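Local coordinates for protein polyisoprenyl-teichoic acid--peptidoglycan teichoic acid transferase TagV (Bacillus subtilis, PDB 6UF3) that belongs to the LytR-CpsA-Psr family of bacterial cell-envelope proteins, at residues Gly107-Asp112 with Asn169-Arg174. Residues are numbered along the deposited sequence; the frame is centred on the assembly and turned at random.
Sequences GGIDVD and NALIDR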
ATOM      1  N   GLY A 107       7.278  -2.277  17.710  1.00 40.21           N
ATOM      2  CA  GLY A 107       7.420  -3.482  18.506  1.00 42.14           C
ATOM      3  C   GLY A 107       6.909  -4.749  17.860  1.00 39.50           C
ATOM      4  O   GLY A 107       6.483  -5.670  18.567  1.00 40.90           O
ATOM      5  N   GLY A 108       6.951  -4.832  16.530  1.00 28.45           N
ATOM      6  CA  GLY A 108       6.454  -5.991  15.818  1.00 25.75           C
ATOM      7  C   GLY A 108       4.980  -5.866  15.478  1.00 26.28           C
ATOM      8  O   GLY A 108       4.275  -4.952  15.914  1.00 29.95           O
ATOM      9  N   ILE A 109       4.493  -6.831  14.691  1.00 25.58           N
ATOM     10  CA  ILE A 109       3.141  -6.773  14.158  1.00 22.98           C
ATOM     11  C   ILE A 109       2.495  -8.153  14.226  1.00 22.77           C
ATOM     12  O   ILE A 109       3.156  -9.180  14.070  1.00 29.71           O
ATOM     13  CB  ILE A 109       3.172  -6.212  12.711  1.00 30.21           C
ATOM     14  CG1 ILE A 109       1.916  -5.414  12.422  1.00 37.18           C
ATOM     15  CG2 ILE A 109       3.449  -7.305  11.668  1.00 35.18           C
ATOM     16  CD1 ILE A 109       1.722  -4.238  13.340  1.00 39.04           C
ATOM     17  N   ASP A 110       1.187  -8.182  14.461  1.00 23.46           N
ATOM     18  CA  ASP A 110       0.464  -9.441  14.581  1.00 24.59           C
ATOM     19  C   ASP A 110      -0.258  -9.753  13.278  1.00 24.45           C
ATOM     20  O   ASP A 110      -1.004  -8.916  12.762  1.00 34.15           O
ATOM     21  CB  ASP A 110      -0.519  -9.371  15.745  1.00 25.68           C
ATOM     22  CG  ASP A 110       0.193  -9.168  17.070  1.00 28.00           C
ATOM     23  OD1 ASP A 110       0.699 -10.162  17.621  1.00 31.62           O
ATOM     24  OD2 ASP A 110       0.300  -8.008  17.523  1.00 33.53           O
ATOM     25  N   VAL A 111      -0.020 -10.951  12.735  1.00 28.84           N
ATOM     26  CA  VAL A 111      -0.681 -11.380  11.506  1.00 28.47           C
ATOM     27  C   VAL A 111      -1.147 -12.823  11.651  1.00 28.77           C
ATOM     28  O   VAL A 111      -0.593 -13.616  12.415  1.00 32.23           O
ATOM     29  CB  VAL A 111       0.213 -11.255  10.248  1.00 31.77           C
ATOM     30  CG1 VAL A 111       0.570  -9.792   9.953  1.00 29.20           C
ATOM     31  CG2 VAL A 111       1.464 -12.114  10.385  1.00 35.49           C
ATOM     32  N   ASP A 112      -2.175 -13.161  10.878  1.00 38.65           N
ATOM     33  CA  ASP A 112      -2.709 -14.519  10.812  1.00 39.75           C
ATOM     34  C   ASP A 112      -2.083 -15.210   9.601  1.00 36.22           C
ATOM     35  O   ASP A 112      -2.516 -15.006   8.464  1.00 39.53           O
ATOM     36  CB  ASP A 112      -4.230 -14.495  10.728  1.00 45.96           C
ATOM     37  CG  ASP A 112      -4.853 -15.842  11.044  1.00 59.95           C
ATOM     38  OD1 ASP A 112      -4.101 -16.798  11.334  1.00 63.51           O
ATOM     39  OD2 ASP A 112      -6.097 -15.942  11.005  1.00 64.73           O
ATOM     40  N   ASN A 169      -3.295  -3.579   7.512  1.00 22.23           N
ATOM     41  CA  ASN A 169      -4.416  -3.696   8.441  1.00 20.94           C
ATOM     42  C   ASN A 169      -3.918  -3.826   9.871  1.00 21.24           C
ATOM     43  O   ASN A 169      -4.499  -3.241  10.795  1.00 24.43           O
ATOM     44  CB  ASN A 169      -5.288  -4.906   8.090  1.00 21.24           C
ATOM     45  CG  ASN A 169      -6.182  -4.662   6.875  1.00 26.21           C
ATOM     46  OD1 ASN A 169      -6.428  -3.523   6.489  1.00 26.54           O
ATOM     47  ND2 ASN A 169      -6.667  -5.737   6.278  1.00 28.08           N
ATOM     48  N   ALA A 170      -2.845  -4.598  10.076  1.00 22.69           N
ATOM     49  CA  ALA A 170      -2.323  -4.767  11.431  1.00 24.54           C
ATOM     50  C   ALA A 170      -1.776  -3.456  11.981  1.00 22.08           C
ATOM     51  O   ALA A 170      -1.953  -3.145  13.168  1.00 23.53           O
ATOM     52  CB  ALA A 170      -1.249  -5.855  11.439  1.00 26.98           C
ATOM     53  N   LEU A 171      -1.108  -2.675  11.131  1.00 22.52           N
ATOM     54  CA  LEU A 171      -0.641  -1.355  11.558  1.00 22.32           C
ATOM     55  C   LEU A 171      -1.812  -0.440  11.908  1.00 23.23           C
ATOM     56  O   LEU A 171      -1.764   0.296  12.901  1.00 23.92           O
ATOM     57  CB  LEU A 171       0.226  -0.729  10.457  1.00 22.15           C
ATOM     58  CG  LEU A 171       1.605  -1.381  10.302  1.00 25.52           C
ATOM     59  CD1 LEU A 171       2.293  -0.980   8.995  1.00 26.20           C
ATOM     60  CD2 LEU A 171       2.504  -1.074  11.505  1.00 26.91           C
ATOM     61  N   ILE A 172      -2.865  -0.450  11.081  1.00 21.99           N
ATOM     62  CA  ILE A 172      -4.050   0.352  11.375  1.00 23.30           C
ATOM     63  C   ILE A 172      -4.654  -0.056  12.710  1.00 23.99           C
ATOM     64  O   ILE A 172      -5.062   0.793  13.510  1.00 26.14           O
ATOM     65  CB  ILE A 172      -5.076   0.226  10.230  1.00 20.07           C
ATOM     66  CG1 ILE A 172      -4.548   0.912   8.969  1.00 24.56           C
ATOM     67  CG2 ILE A 172      -6.425   0.809  10.649  1.00 23.53           C
ATOM     68  CD1 ILE A 172      -5.331   0.607   7.709  1.00 25.07           C
ATOM     69  N   ASP A 173      -4.739  -1.362  12.966  1.00 23.04           N
ATOM     70  CA  ASP A 173      -5.318  -1.832  14.220  1.00 25.98           C
ATOM     71  C   ASP A 173      -4.464  -1.411  15.401  1.00 31.28           C
ATOM     72  O   ASP A 173      -4.991  -1.007  16.448  1.00 31.55           O
ATOM     73  CB  ASP A 173      -5.484  -3.353  14.188  1.00 23.74           C
ATOM     74  CG  ASP A 173      -6.632  -3.781  13.298  1.00 32.06           C
ATOM     75  OD1 ASP A 173      -7.535  -2.948  13.121  1.00 32.75           O
ATOM     76  OD2 ASP A 173      -6.627  -4.917  12.779  1.00 30.18           O
ATOM     77  N   ARG A 174      -3.141  -1.486  15.248  1.00 33.10           N
ATOM     78  CA  ARG A 174      -2.259  -1.063  16.328  1.00 34.64           C
ATOM     79  C   ARG A 174      -2.452   0.414  16.638  1.00 30.40           C
ATOM     80  O   ARG A 174      -2.626   0.796  17.800  1.00 37.46           O
ATOM     81  CB  ARG A 174      -0.805  -1.349  15.971  1.00 32.07           C
ATOM     82  CG  ARG A 174       0.140  -0.707  16.947  1.00 48.14           C
ATOM     83  CD  ARG A 174       0.171  -1.520  18.224  1.00 53.21           C
ATOM     84  NE  ARG A 174       0.740  -2.831  17.951  1.00 61.47           N
ATOM     85  CZ  ARG A 174       2.041  -3.044  17.798  1.00 67.73           C
ATOM     86  NH1 ARG A 174       2.493  -4.263  17.539  1.00 67.90           N
ATOM     87  NH2 ARG A 174       2.891  -2.034  17.911  1.00 71.41           N
TER
HETATM   88  O   HOH W   1       0.018  -5.953  15.896  1.00 32.38           O
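Ile109 and Ala170 make the apolar heart of this contact, where the strand 109-113 passes over the helix 158-177 with short-segment axes 8.0 Å apart at closest approach. Ile109 CG1 lies 3.3 Å from Ala170 CB, tighter than usual van der Waals contact, and Ala170 CB also touches Asp110 O at 3.3 Å. Alanine suits this point because its one methyl, directed at the strand, lets the two backbones come close. Further out, Leu171 meets Ile109 with its CD2 branch, 3.7 Å from Ile109 CD1, the two side chains crossing at about a right angle.

The polar part belongs to Arg174. Its CG is anti to the backbone N (chi1 170°), and bends at chi2 and chi3 fold the chain over so that NH1 meets Gly108 O at 2.5 Å. Despite that short separation the hydrogen bond is weak, because it is bent, with an N-H...O angle of 125°. Gly108 O lies near the guanidinium plane, while Ile109 CD1 covers one face. A water accepts from Asp110 N and donates to Asp110 OD2 at 2.6 Å, with a weak, long link to Arg174 NH1. Asp110 OD2 stays 4.3 Å from Arg174 NH1, beyond a salt bridge, and Asp110 OD1 bonds to His137 ND1 on the neighbouring strand 134-138.

Gly107, just past helix 96-105, closes it in a Schellman motif; at the backbone angles of Gly107 and Gly108 a CB would jam against the preceding carbonyl oxygen. The strand thus packs on the helix through close apolar groups, while at its start Arg174 has one weak bond to a carbonyl and a weak water link, the nearby Asp110 carboxylate probably adding some electrostatic attraction.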